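PDB 2EBF: dermonecrotic toxin from Pasteurella multocida, which acts as a potent mitogen and osteolytic toxin, inducing bone resorption and being associated with the severe progressive form of atrophic rhinitis in pigs. Local coordinates for residues Lys139-Ile144 with Arg153-Thr158; Met160-Met163 with Ser168-Thr171; Leu174-Leu179 with Asn472-Leu477; Glu97-Ile102 with Thr123-Ala128. All coordinates share one frame; numbering follows the deposited sequence.

Interaction 1 of 4, residues Lys139-Ile144 with Arg153-Thr158; sequences KQILQI and RFLLRT. With GLC (alpha-D-glucopyranose), chain C; GLC (alpha-D-glucopyranose), chain B.
Ile141 lays the end of its side chain over the base of Leu155, its CD1 lying 3.7 Å from Leu155 CB as the two chains lie alongside, pointing opposite ways. The ethyl arm of Ile141 is fully extended (chi2 179°), which carries CD1 on to the Leu156 backbone N, at 3.9 Å. Further out, Leu155 CD1 meets Ile144 CD1 at 3.4 Å, tighter than an ordinary methyl contact. One leucine thus serves two isoleucines with different atoms, a compact instance of apolar interdigitation. The polar side of 139-144 faces elsewhere: Lys139 NZ donates to Gln143 OE1 at 2.6 Å and is also salt-bridged to Glu556. Lys139, Leu142 and Gln143, with Lys147, which is hydrogen-bonded to glucose, belong to the pocket of a disaccharide of two glucoses joined 1-1; Leu142 O approaches C1 of the chain B glucose to 3.5 Å. The contact draws helix 135-143 against helix 151-164, with Ile175 and Leu179 of helix 171-180 covering Leu155 and Ile144, and Tyr130 touching Ile141 and Leu156.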
loop_
_atom_site.group_PDB
_atom_site.type_symbol
_atom_site.label_atom_id
_atom_site.label_comp_id
_atom_site.label_asym_id
_atom_site.label_seq_id
_atom_site.Cartn_x
_atom_site.Cartn_y
_atom_site.Cartn_z
ATOM N N LYS A 139 -10.103 -11.773 -14.151
ATOM C CA LYS A 139 -9.862 -13.147 -13.730
ATOM C C LYS A 139 -9.021 -13.189 -12.453
ATOM O O LYS A 139 -9.322 -13.957 -11.540
ATOM C CB LYS A 139 -9.195 -13.973 -14.840
ATOM C CG LYS A 139 -9.211 -15.487 -14.562
ATOM C CD LYS A 139 -8.696 -16.294 -15.746
ATOM C CE LYS A 139 -9.049 -17.780 -15.613
ATOM N NZ LYS A 139 -8.169 -18.484 -14.653
ATOM N N GLN A 140 -7.976 -12.365 -12.392
ATOM C CA GLN A 140 -7.036 -12.429 -11.279
ATOM C C GLN A 140 -7.741 -11.970 -10.001
ATOM O O GLN A 140 -7.665 -12.629 -8.951
ATOM C CB GLN A 140 -5.803 -11.566 -11.567
ATOM C CG GLN A 140 -4.797 -12.216 -12.538
ATOM C CD GLN A 140 -4.568 -13.684 -12.209
ATOM O OE1 GLN A 140 -4.887 -14.573 -13.000
ATOM N NE2 GLN A 140 -4.049 -13.942 -11.026
ATOM N N ILE A 141 -8.461 -10.867 -10.124
ATOM C CA ILE A 141 -9.118 -10.236 -8.979
ATOM C C ILE A 141 -10.313 -11.041 -8.454
ATOM O O ILE A 141 -10.431 -11.265 -7.242
ATOM C CB ILE A 141 -9.543 -8.803 -9.307
ATOM C CG1 ILE A 141 -8.307 -7.906 -9.486
ATOM C CG2 ILE A 141 -10.454 -8.259 -8.188
ATOM C CD1 ILE A 141 -8.654 -6.451 -9.843
ATOM N N LEU A 142 -11.192 -11.473 -9.353
ATOM C CA LEU A 142 -12.356 -12.269 -8.957
ATOM C C LEU A 142 -12.071 -13.733 -8.563
ATOM O O LEU A 142 -12.964 -14.429 -8.071
ATOM C CB LEU A 142 -13.466 -12.177 -10.015
ATOM C CG LEU A 142 -14.076 -10.790 -10.268
ATOM C CD1 LEU A 142 -15.244 -10.892 -11.254
ATOM C CD2 LEU A 142 -14.529 -10.126 -8.977
ATOM N N GLN A 143 -10.843 -14.200 -8.760
ATOM C CA GLN A 143 -10.438 -15.516 -8.248
ATOM C C GLN A 143 -10.128 -15.465 -6.739
ATOM O O GLN A 143 -10.176 -16.499 -6.057
ATOM C CB GLN A 143 -9.262 -16.102 -9.051
ATOM C CG GLN A 143 -9.724 -16.791 -10.345
ATOM C CD GLN A 143 -8.614 -17.307 -11.255
ATOM O OE1 GLN A 143 -8.893 -18.107 -12.152
ATOM N NE2 GLN A 143 -7.365 -16.854 -11.046
ATOM N N ILE A 144 -9.805 -14.279 -6.220
ATOM C CA ILE A 144 -9.587 -14.113 -4.776
ATOM C C ILE A 144 -10.912 -14.363 -4.025
ATOM O O ILE A 144 -11.920 -13.741 -4.339
ATOM C CB ILE A 144 -9.024 -12.702 -4.423
ATOM C CG1 ILE A 144 -7.765 -12.407 -5.247
ATOM C CG2 ILE A 144 -8.724 -12.585 -2.913
ATOM C CD1 ILE A 144 -7.337 -10.941 -5.244
ATOM N N ARG A 153 -12.256 -4.607 -4.078
ATOM C CA ARG A 153 -12.485 -3.173 -4.138
ATOM C C ARG A 153 -11.176 -2.399 -4.256
ATOM O O ARG A 153 -11.045 -1.509 -5.093
ATOM C CB ARG A 153 -13.227 -2.714 -2.888
ATOM C CG ARG A 153 -13.528 -1.220 -2.885
ATOM C CD ARG A 153 -14.180 -0.794 -1.569
ATOM N NE ARG A 153 -14.466 0.642 -1.595
ATOM C CZ ARG A 153 -14.925 1.339 -0.557
ATOM N NH1 ARG A 153 -15.149 0.738 0.600
ATOM N NH2 ARG A 153 -15.149 2.639 -0.676
ATOM N N PHE A 154 -10.213 -2.746 -3.405
ATOM C CA PHE A 154 -8.917 -2.094 -3.388
ATOM C C PHE A 154 -8.177 -2.349 -4.700
ATOM O O PHE A 154 -7.614 -1.435 -5.298
ATOM C CB PHE A 154 -8.078 -2.618 -2.214
ATOM C CG PHE A 154 -6.655 -2.143 -2.231
ATOM C CD1 PHE A 154 -6.278 -1.012 -1.516
ATOM C CD2 PHE A 154 -5.690 -2.815 -2.983
ATOM C CE1 PHE A 154 -4.962 -0.563 -1.542
ATOM C CE2 PHE A 154 -4.368 -2.371 -3.015
ATOM C CZ PHE A 154 -4.007 -1.252 -2.302
ATOM N N LEU A 155 -8.195 -3.599 -5.141
ATOM C CA LEU A 155 -7.460 -3.956 -6.344
ATOM C C LEU A 155 -8.039 -3.316 -7.599
ATOM O O LEU A 155 -7.278 -2.866 -8.447
ATOM C CB LEU A 155 -7.336 -5.470 -6.484
ATOM C CG LEU A 155 -6.447 -6.140 -5.427
ATOM C CD1 LEU A 155 -6.718 -7.629 -5.422
ATOM C CD2 LEU A 155 -4.940 -5.839 -5.614
ATOM N N LEU A 156 -9.364 -3.263 -7.723
ATOM C CA LEU A 156 -9.969 -2.602 -8.899
ATOM C C LEU A 156 -9.733 -1.089 -8.876
ATOM O O LEU A 156 -9.487 -0.481 -9.907
ATOM C CB LEU A 156 -11.463 -2.919 -9.046
ATOM C CG LEU A 156 -12.138 -2.308 -10.281
ATOM C CD1 LEU A 156 -11.525 -2.863 -11.574
ATOM C CD2 LEU A 156 -13.597 -2.636 -10.242
ATOM N N ARG A 157 -9.795 -0.492 -7.691
ATOM C CA ARG A 157 -9.486 0.914 -7.521
ATOM C C ARG A 157 -8.082 1.215 -7.992
ATOM O O ARG A 157 -7.873 2.155 -8.758
ATOM C CB ARG A 157 -9.643 1.317 -6.048
ATOM C CG ARG A 157 -9.083 2.676 -5.710
ATOM C CD ARG A 157 -8.820 2.776 -4.210
ATOM N NE ARG A 157 -10.023 2.497 -3.437
ATOM C CZ ARG A 157 -10.034 1.983 -2.208
ATOM N NH1 ARG A 157 -8.896 1.672 -1.595
ATOM N NH2 ARG A 157 -11.189 1.769 -1.596
ATOM N N THR A 158 -7.128 0.395 -7.555
ATOM C CA THR A 158 -5.720 0.541 -7.916
ATOM C C THR A 158 -5.517 0.357 -9.431
ATOM O O THR A 158 -4.792 1.134 -10.083
ATOM C CB THR A 158 -4.845 -0.463 -7.101
ATOM O OG1 THR A 158 -5.102 -0.292 -5.694
ATOM C CG2 THR A 158 -3.350 -0.275 -7.381
HETATM C C1 GLC C . -15.555 -16.856 -10.747
HETATM C C2 GLC C . -16.213 -17.543 -11.943
HETATM C C3 GLC C . -15.158 -18.130 -12.884
HETATM C C4 GLC C . -14.098 -17.090 -13.270
HETATM C C5 GLC C . -13.551 -16.344 -12.040
HETATM C C6 GLC C . -12.712 -15.135 -12.441
HETATM O O2 GLC C . -17.048 -18.599 -11.459
HETATM O O3 GLC C . -15.793 -18.650 -14.061
HETATM O O4 GLC C . -13.026 -17.729 -13.977
HETATM O O5 GLC C . -14.612 -15.870 -11.193
HETATM O O6 GLC C . -13.553 -14.176 -13.103
HETATM C C1 GLC B . -14.587 -17.473 -8.612
HETATM C C2 GLC B . -13.653 -18.536 -8.033
HETATM C C3 GLC B . -14.395 -19.876 -7.953
HETATM C C4 GLC B . -15.679 -19.739 -7.137
HETATM C C5 GLC B . -16.540 -18.580 -7.656
HETATM C C6 GLC B . -17.684 -18.280 -6.697
HETATM O O1 GLC B . -14.913 -17.856 -9.950
HETATM O O2 GLC B . -12.481 -18.647 -8.851
HETATM O O3 GLC B . -13.584 -20.904 -7.382
HETATM O O4 GLC B . -16.414 -20.976 -7.195
HETATM O O5 GLC B . -15.769 -17.377 -7.796
HETATM O O6 GLC B . -17.129 -17.866 -5.442
#

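Interaction 2 of 4, residues Met160-Met163 with Ser168-Thr171; sequences MNEM and SEST
Glu162 reaches from helix 151-164 across a short helix-loop-helix connection to the N-terminal end of helix 171-180, where a single carboxylate oxygen satisfies three donors. Two are backbone amides: Ser170 N, at the N-cap position, lies 2.9 Å from Glu162 OE1 in a nearly straight bond (168°), and Thr171 N is also 2.9 Å from that OE1. The third is the hydroxyl Thr171 OG1, 2.8 Å from Glu162 OE1. The arrangement illustrates how a buried acidic group can be paid for by the amides at a helix start, which would be expected to favour the charged carboxylate. The Ser170 side chain makes no capping bond; Ser168 OG, for its part, is hydrogen-bonded to Glu334. Glu162 places its CG anti to the backbone N (chi1 -167°) and continues extended, which spans the gap between helix and loop. Around OE1 the donors are well spread: Thr171 N uses the syn lone pair, while Ser170 N and Thr171 OG1 meet the oxygen from opposite faces of the carboxylate plane.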
loop_
_atom_site.group_PDB
_atom_site.type_symbol
_atom_site.label_atom_id
_atom_site.label_comp_id
_atom_site.label_asym_id
_atom_site.label_seq_id
_atom_site.Cartn_x
_atom_site.Cartn_y
_atom_site.Cartn_z
ATOM N N MET A 160 -7.694 0.783 -11.868
ATOM C CA MET A 160 -8.285 1.885 -12.630
ATOM C C MET A 160 -7.406 3.122 -12.556
ATOM O O MET A 160 -7.207 3.802 -13.563
ATOM C CB MET A 160 -9.706 2.197 -12.154
ATOM C CG MET A 160 -10.734 1.129 -12.556
ATOM S SD MET A 160 -12.440 1.562 -12.184
ATOM C CE MET A 160 -12.393 1.732 -10.399
ATOM N N ASN A 161 -6.869 3.404 -11.372
ATOM C CA ASN A 161 -5.913 4.507 -11.222
ATOM C C ASN A 161 -4.640 4.279 -12.039
ATOM O O ASN A 161 -4.102 5.216 -12.637
ATOM C CB ASN A 161 -5.590 4.733 -9.752
ATOM C CG ASN A 161 -6.694 5.474 -9.040
ATOM O OD1 ASN A 161 -7.494 6.149 -9.677
ATOM N ND2 ASN A 161 -6.741 5.365 -7.720
ATOM N N GLU A 162 -4.164 3.042 -12.071
ATOM C CA GLU A 162 -2.987 2.687 -12.873
ATOM C C GLU A 162 -3.241 2.868 -14.381
ATOM O O GLU A 162 -2.396 3.418 -15.116
ATOM C CB GLU A 162 -2.557 1.251 -12.578
ATOM C CG GLU A 162 -1.160 0.870 -13.106
ATOM C CD GLU A 162 -0.632 -0.439 -12.546
ATOM O OE1 GLU A 162 -0.867 -0.712 -11.352
ATOM O OE2 GLU A 162 0.064 -1.191 -13.294
ATOM N N MET A 163 -4.406 2.409 -14.838
ATOM C CA MET A 163 -4.777 2.492 -16.254
ATOM C C MET A 163 -4.933 3.938 -16.701
ATOM O O MET A 163 -4.679 4.266 -17.860
ATOM C CB MET A 163 -6.081 1.736 -16.496
ATOM C CG MET A 163 -5.917 0.212 -16.482
ATOM S SD MET A 163 -7.491 -0.595 -16.857
ATOM C CE MET A 163 -8.405 -0.332 -15.370
ATOM N N SER A 168 1.398 4.578 -9.816
ATOM C CA SER A 168 2.507 3.870 -10.442
ATOM C C SER A 168 2.146 2.413 -10.609
ATOM O O SER A 168 1.176 1.951 -10.016
ATOM C CB SER A 168 3.758 3.989 -9.567
ATOM O OG SER A 168 3.465 3.503 -8.264
ATOM N N GLU A 169 2.916 1.691 -11.431
ATOM C CA GLU A 169 2.696 0.269 -11.662
ATOM C C GLU A 169 2.785 -0.493 -10.340
ATOM O O GLU A 169 3.843 -0.531 -9.707
ATOM C CB GLU A 169 3.710 -0.264 -12.707
ATOM C CG GLU A 169 3.954 -1.768 -12.698
ATOM C CD GLU A 169 4.987 -2.220 -13.740
ATOM O OE1 GLU A 169 5.415 -1.385 -14.568
ATOM O OE2 GLU A 169 5.388 -3.409 -13.729
ATOM N N SER A 170 1.659 -1.057 -9.905
ATOM C CA SER A 170 1.594 -1.709 -8.597
ATOM C C SER A 170 0.559 -2.825 -8.535
ATOM O O SER A 170 0.631 -3.671 -7.670
ATOM C CB SER A 170 1.315 -0.682 -7.495
ATOM O OG SER A 170 0.131 0.044 -7.768
ATOM N N THR A 171 -0.407 -2.819 -9.450
ATOM C CA THR A 171 -1.545 -3.747 -9.355
ATOM C C THR A 171 -1.133 -5.216 -9.394
ATOM O O THR A 171 -1.577 -6.017 -8.566
ATOM C CB THR A 171 -2.620 -3.444 -10.436
ATOM O OG1 THR A 171 -3.055 -2.085 -10.304
ATOM C CG2 THR A 171 -3.836 -4.356 -10.293
#

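Interaction 3 of 4, residues Leu174-Leu179 with Asn472-Leu477; sequences LIRFAL and NPYKSL
Tyr474 and Arg176 each swing CG beside the backbone N and anti to the carbonyl carbon (chi1 -61° for the tyrosine), and these torsions bring the phenol ring alongside the arginine stem. Arg176 CB sits over one face of the ring, 4.2 Å from its centroid and 22° off the normal, displaced toward the hydroxyl end: a CH-pi contact. From there the arginine runs extended as far as NE, crossing the tyrosine at a slant, so that Arg176 CD comes within 3.3 Å of Tyr474 OH. The guanidinium itself lies beyond the ring, its plane only 15° from that of the phenol. At the root of the tyrosine the partner is Phe177, whose CA lies 4.0 Å from Tyr474 CB and whose ring atom CD1 lies 4.1 Å from the same CB; here the two aromatic side chains overlap near the tyrosine's root and head opposite ways. The contact seats helix 171-180 against the first turn of helix 473-490, in the C2 region of the toxin. Ile550 and Val552 also touch Tyr474, and Met326 of helix 312-333 touches Phe177. The arginine's charge is directed to a salt bridge with Asp173 and a hydrogen bond to Thr553 O, so the methylenes face the phenol, and this contact rests on van der Waals and CH-pi attraction.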
loop_
_atom_site.group_PDB
_atom_site.type_symbol
_atom_site.label_atom_id
_atom_site.label_comp_id
_atom_site.label_asym_id
_atom_site.label_seq_id
_atom_site.Cartn_x
_atom_site.Cartn_y
_atom_site.Cartn_z
ATOM N N LEU A 174 0.512 -6.192 -6.166
ATOM C CA LEU A 174 -0.455 -6.181 -5.049
ATOM C C LEU A 174 -1.386 -7.405 -5.133
ATOM O O LEU A 174 -1.780 -7.970 -4.107
ATOM C CB LEU A 174 -1.223 -4.857 -4.958
ATOM C CG LEU A 174 -0.461 -3.691 -4.300
ATOM C CD1 LEU A 174 -0.970 -2.327 -4.769
ATOM C CD2 LEU A 174 -0.496 -3.774 -2.768
ATOM N N ILE A 175 -1.699 -7.834 -6.359
ATOM C CA ILE A 175 -2.419 -9.098 -6.562
ATOM C C ILE A 175 -1.574 -10.280 -6.073
ATOM O O ILE A 175 -2.087 -11.152 -5.380
ATOM C CB ILE A 175 -2.850 -9.300 -8.044
ATOM C CG1 ILE A 175 -3.986 -8.333 -8.403
ATOM C CG2 ILE A 175 -3.241 -10.771 -8.321
ATOM C CD1 ILE A 175 -4.261 -8.221 -9.930
ATOM N N ARG A 176 -0.285 -10.302 -6.420
ATOM C CA ARG A 176 0.592 -11.391 -5.970
ATOM C C ARG A 176 0.639 -11.477 -4.439
ATOM O O ARG A 176 0.569 -12.572 -3.871
ATOM C CB ARG A 176 2.001 -11.246 -6.550
ATOM C CG ARG A 176 2.040 -11.253 -8.065
ATOM C CD ARG A 176 3.475 -11.253 -8.555
ATOM N NE ARG A 176 3.589 -11.613 -9.965
ATOM C CZ ARG A 176 3.828 -10.755 -10.953
ATOM N NH1 ARG A 176 3.989 -9.460 -10.710
ATOM N NH2 ARG A 176 3.928 -11.210 -12.197
ATOM N N PHE A 177 0.751 -10.319 -3.785
ATOM C CA PHE A 177 0.675 -10.242 -2.319
ATOM C C PHE A 177 -0.629 -10.839 -1.787
ATOM O O PHE A 177 -0.604 -11.655 -0.866
ATOM C CB PHE A 177 0.835 -8.787 -1.847
ATOM C CG PHE A 177 0.479 -8.567 -0.385
ATOM C CD1 PHE A 177 1.260 -9.113 0.624
ATOM C CD2 PHE A 177 -0.636 -7.808 -0.039
ATOM C CE1 PHE A 177 0.937 -8.921 1.966
ATOM C CE2 PHE A 177 -0.966 -7.593 1.298
ATOM C CZ PHE A 177 -0.178 -8.154 2.303
ATOM N N ALA A 178 -1.759 -10.425 -2.373
ATOM C CA ALA A 178 -3.086 -10.867 -1.925
ATOM C C ALA A 178 -3.227 -12.377 -2.039
ATOM O O ALA A 178 -3.737 -13.027 -1.129
ATOM C CB ALA A 178 -4.188 -10.176 -2.728
ATOM N N LEU A 179 -2.739 -12.928 -3.151
ATOM C CA LEU A 179 -2.880 -14.360 -3.447
ATOM C C LEU A 179 -2.122 -15.274 -2.486
ATOM O O LEU A 179 -2.532 -16.414 -2.240
ATOM C CB LEU A 179 -2.431 -14.654 -4.885
ATOM C CG LEU A 179 -3.301 -14.148 -6.039
ATOM C CD1 LEU A 179 -2.629 -14.486 -7.373
ATOM C CD2 LEU A 179 -4.699 -14.741 -5.985
ATOM N N ASN A 472 7.629 -16.914 1.931
ATOM C CA ASN A 472 7.109 -16.119 0.838
ATOM C C ASN A 472 7.650 -14.692 0.884
ATOM O O ASN A 472 7.521 -14.016 1.902
ATOM C CB ASN A 472 5.580 -16.121 0.873
ATOM C CG ASN A 472 4.983 -15.570 -0.384
ATOM O OD1 ASN A 472 4.573 -16.319 -1.285
ATOM N ND2 ASN A 472 4.938 -14.252 -0.472
ATOM N N PRO A 473 8.249 -14.224 -0.229
ATOM C CA PRO A 473 8.911 -12.914 -0.236
ATOM C C PRO A 473 7.956 -11.728 -0.063
ATOM O O PRO A 473 8.384 -10.656 0.367
ATOM C CB PRO A 473 9.599 -12.874 -1.606
ATOM C CG PRO A 473 8.802 -13.831 -2.465
ATOM C CD PRO A 473 8.341 -14.908 -1.537
ATOM N N TYR A 474 6.679 -11.915 -0.398
ATOM C CA TYR A 474 5.686 -10.853 -0.248
ATOM C C TYR A 474 5.315 -10.650 1.218
ATOM O O TYR A 474 5.195 -9.517 1.667
ATOM C CB TYR A 474 4.451 -11.093 -1.139
ATOM C CG TYR A 474 4.840 -11.133 -2.595
ATOM C CD1 TYR A 474 5.013 -9.952 -3.322
ATOM C CD2 TYR A 474 5.118 -12.346 -3.231
ATOM C CE1 TYR A 474 5.408 -9.981 -4.665
ATOM C CE2 TYR A 474 5.513 -12.381 -4.574
ATOM C CZ TYR A 474 5.658 -11.196 -5.275
ATOM O OH TYR A 474 6.067 -11.217 -6.590
ATOM N N LYS A 475 5.165 -11.746 1.961
ATOM C CA LYS A 475 4.922 -11.657 3.407
ATOM C C LYS A 475 6.142 -11.018 4.083
ATOM O O LYS A 475 6.010 -10.146 4.952
ATOM C CB LYS A 475 4.632 -13.045 3.993
ATOM C CG LYS A 475 4.501 -13.078 5.527
ATOM C CD LYS A 475 4.478 -14.494 6.041
ATOM C CE LYS A 475 4.868 -14.568 7.500
ATOM N NZ LYS A 475 3.793 -14.053 8.396
ATOM N N SER A 476 7.331 -11.448 3.672
ATOM C CA SER A 476 8.583 -10.889 4.202
ATOM C C SER A 476 8.697 -9.381 3.931
ATOM O O SER A 476 9.086 -8.613 4.815
ATOM C CB SER A 476 9.793 -11.627 3.620
ATOM O OG SER A 476 9.807 -12.987 4.018
ATOM N N LEU A 477 8.349 -8.969 2.715
ATOM C CA LEU A 477 8.380 -7.554 2.319
ATOM C C LEU A 477 7.373 -6.718 3.120
ATOM O O LEU A 477 7.697 -5.608 3.559
ATOM C CB LEU A 477 8.095 -7.418 0.816
ATOM C CG LEU A 477 7.980 -6.015 0.219
ATOM C CD1 LEU A 477 9.252 -5.248 0.453
ATOM C CD2 LEU A 477 7.678 -6.074 -1.267
#

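Interaction 4 of 4, residues Glu97-Ile102 with Thr123-Ala128; sequences ELMELI and TQLEKA
Met99 lies antiparallel alongside Leu125, whereas Leu98 meets the same leucine at about a right angle. The methionine leaves its helix with the chain drawn out straight beyond CG (chi3 -168°), which takes the terminal methyl all the way to the opposing backbone. There Met99 CE lies 3.5 Å from Leu125 C and also 3.5 Å from Glu126 N, while Leu125 CB is 3.7 Å from that CE. The methyl also rests on the aliphatic part of Glu126, whose CG is 3.9 Å from Met99 CE. Leu125 answers from its own helix by setting CD1 against Leu98, 3.7 Å from Leu98 CD1 and 3.9 Å from Leu98 CB. The two successive helices, 88-108 and 115-129, pack nearly antiparallel as a helical hairpin within the membrane localization domain. The axes of segments 97-102 and 123-128 approach to 10.0 Å, with N-to-C directions 152° apart. Leu98 also packs on Ile75 and Ile82 of helix 70-84. Acidic residues on helix 88-108 find partners outside the contact: Glu100 forms a salt bridge with Arg312, and Glu97 another with Lys78. Glu126 makes a long, weak ion pair with Lys138 through its carboxylate, and its side chain lies about 5 Å from a bound glucose.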
loop_
_atom_site.group_PDB
_atom_site.type_symbol
_atom_site.label_atom_id
_atom_site.label_comp_id
_atom_site.label_asym_id
_atom_site.label_seq_id
_atom_site.Cartn_x
_atom_site.Cartn_y
_atom_site.Cartn_z
ATOM N N GLU A 97 -19.365 -6.527 -2.928
ATOM C CA GLU A 97 -20.065 -7.117 -1.787
ATOM C C GLU A 97 -21.297 -7.913 -2.228
ATOM O O GLU A 97 -21.520 -9.036 -1.741
ATOM C CB GLU A 97 -20.450 -6.038 -0.762
ATOM C CG GLU A 97 -19.248 -5.412 -0.027
ATOM C CD GLU A 97 -19.626 -4.227 0.866
ATOM O OE1 GLU A 97 -20.813 -3.888 0.950
ATOM O OE2 GLU A 97 -18.727 -3.628 1.488
ATOM N N LEU A 98 -22.073 -7.355 -3.157
ATOM C CA LEU A 98 -23.251 -8.049 -3.691
ATOM C C LEU A 98 -22.859 -9.331 -4.408
ATOM O O LEU A 98 -23.541 -10.355 -4.282
ATOM C CB LEU A 98 -24.024 -7.165 -4.670
ATOM C CG LEU A 98 -25.567 -7.250 -4.667
ATOM C CD1 LEU A 98 -26.194 -6.735 -5.955
ATOM C CD2 LEU A 98 -26.178 -8.597 -4.229
ATOM N N MET A 99 -21.777 -9.266 -5.177
ATOM C CA MET A 99 -21.258 -10.462 -5.833
ATOM C C MET A 99 -21.008 -11.558 -4.790
ATOM O O MET A 99 -21.439 -12.689 -4.980
ATOM C CB MET A 99 -19.971 -10.164 -6.600
ATOM C CG MET A 99 -20.122 -9.310 -7.861
ATOM S SD MET A 99 -18.470 -9.121 -8.569
ATOM C CE MET A 99 -18.778 -7.854 -9.777
ATOM N N GLU A 100 -20.334 -11.214 -3.685
ATOM C CA GLU A 100 -20.096 -12.204 -2.622
ATOM C C GLU A 100 -21.401 -12.776 -2.044
ATOM O O GLU A 100 -21.518 -13.993 -1.880
ATOM C CB GLU A 100 -19.169 -11.700 -1.503
ATOM C CG GLU A 100 -18.964 -12.784 -0.407
ATOM C CD GLU A 100 -18.002 -12.400 0.712
ATOM O OE1 GLU A 100 -17.184 -11.469 0.552
ATOM O OE2 GLU A 100 -18.065 -13.060 1.773
ATOM N N LEU A 101 -22.379 -11.909 -1.757
ATOM C CA LEU A 101 -23.680 -12.377 -1.263
ATOM C C LEU A 101 -24.302 -13.426 -2.182
ATOM O O LEU A 101 -24.850 -14.421 -1.709
ATOM C CB LEU A 101 -24.660 -11.209 -1.073
ATOM C CG LEU A 101 -24.283 -10.122 -0.062
ATOM C CD1 LEU A 101 -25.451 -9.183 0.150
ATOM C CD2 LEU A 101 -23.851 -10.744 1.253
ATOM N N ILE A 102 -24.209 -13.185 -3.470
ATOM C CA ILE A 102 -24.698 -14.104 -4.448
ATOM C C ILE A 102 -23.901 -15.402 -4.488
ATOM O O ILE A 102 -24.464 -16.442 -4.507
ATOM C CB ILE A 102 -24.803 -13.455 -5.816
ATOM C CG1 ILE A 102 -25.802 -12.307 -5.761
ATOM C CG2 ILE A 102 -25.172 -14.417 -6.836
ATOM C CD1 ILE A 102 -25.781 -11.469 -6.946
ATOM N N THR A 123 -23.622 -11.512 -13.193
ATOM C CA THR A 123 -22.954 -11.247 -14.473
ATOM C C THR A 123 -23.053 -9.752 -14.833
ATOM O O THR A 123 -22.092 -9.162 -15.327
ATOM C CB THR A 123 -23.526 -12.139 -15.589
ATOM O OG1 THR A 123 -23.351 -13.510 -15.218
ATOM C CG2 THR A 123 -22.806 -11.903 -16.908
ATOM N N GLN A 124 -24.205 -9.136 -14.554
ATOM C CA GLN A 124 -24.380 -7.688 -14.783
ATOM C C GLN A 124 -23.371 -6.859 -14.011
ATOM O O GLN A 124 -22.840 -5.865 -14.529
ATOM C CB GLN A 124 -25.790 -7.217 -14.413
ATOM C CG GLN A 124 -26.887 -7.748 -15.324
ATOM C CD GLN A 124 -28.285 -7.467 -14.811
ATOM O OE1 GLN A 124 -29.272 -7.808 -15.478
ATOM N NE2 GLN A 124 -28.392 -6.846 -13.636
ATOM N N LEU A 125 -23.151 -7.239 -12.757
ATOM C CA LEU A 125 -22.215 -6.523 -11.895
ATOM C C LEU A 125 -20.805 -6.707 -12.426
ATOM O O LEU A 125 -20.024 -5.765 -12.458
ATOM C CB LEU A 125 -22.302 -7.032 -10.452
ATOM C CG LEU A 125 -23.655 -6.835 -9.734
ATOM C CD1 LEU A 125 -23.731 -7.779 -8.536
ATOM C CD2 LEU A 125 -23.823 -5.389 -9.304
ATOM N N GLU A 126 -20.479 -7.923 -12.838
ATOM C CA GLU A 126 -19.146 -8.178 -13.419
ATOM C C GLU A 126 -18.888 -7.307 -14.647
ATOM O O GLU A 126 -17.810 -6.713 -14.788
ATOM C CB GLU A 126 -18.984 -9.646 -13.767
ATOM C CG GLU A 126 -18.900 -10.583 -12.595
ATOM C CD GLU A 126 -18.914 -12.033 -13.048
ATOM O OE1 GLU A 126 -18.954 -12.267 -14.276
ATOM O OE2 GLU A 126 -18.889 -12.939 -12.195
ATOM N N LYS A 127 -19.888 -7.207 -15.516
ATOM C CA LYS A 127 -19.778 -6.417 -16.731
ATOM C C LYS A 127 -19.756 -4.908 -16.463
ATOM O O LYS A 127 -19.155 -4.165 -17.231
ATOM C CB LYS A 127 -20.899 -6.766 -17.722
ATOM C CG LYS A 127 -20.839 -8.203 -18.240
ATOM C CD LYS A 127 -21.568 -8.367 -19.576
ATOM C CE LYS A 127 -23.073 -8.353 -19.422
ATOM N NZ LYS A 127 -23.764 -8.488 -20.751
ATOM N N ALA A 128 -20.409 -4.458 -15.389
ATOM C CA ALA A 128 -20.403 -3.047 -15.030
ATOM C C ALA A 128 -19.050 -2.589 -14.478
ATOM O O ALA A 128 -18.697 -1.403 -14.581
ATOM C CB ALA A 128 -21.520 -2.745 -14.015
#

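From the N terminus, interaction 4 comes first, pairing helices 88-108 and 115-129 across the link between them. Interaction 1 then closes the loop between helices 135-143 and 151-164, and interaction 2 the next loop, into helix 171-180. All four are in series, none nested or crossed; interaction 3, opening last, spans nearly 300 residues, joining helix 171-180 to helix 473-490 in the C2 region. Interaction 1 touches each of the others: Leu142 reaches Glu126 and Met99 of interaction 4, Thr158 meets Thr171 of interaction 2, and Leu155 packs on Leu174 of interaction 3. The membrane localization helices are thus connected, contact by contact, to the C2 region, although interactions 3 and 4 lie about 26 Å apart between centres.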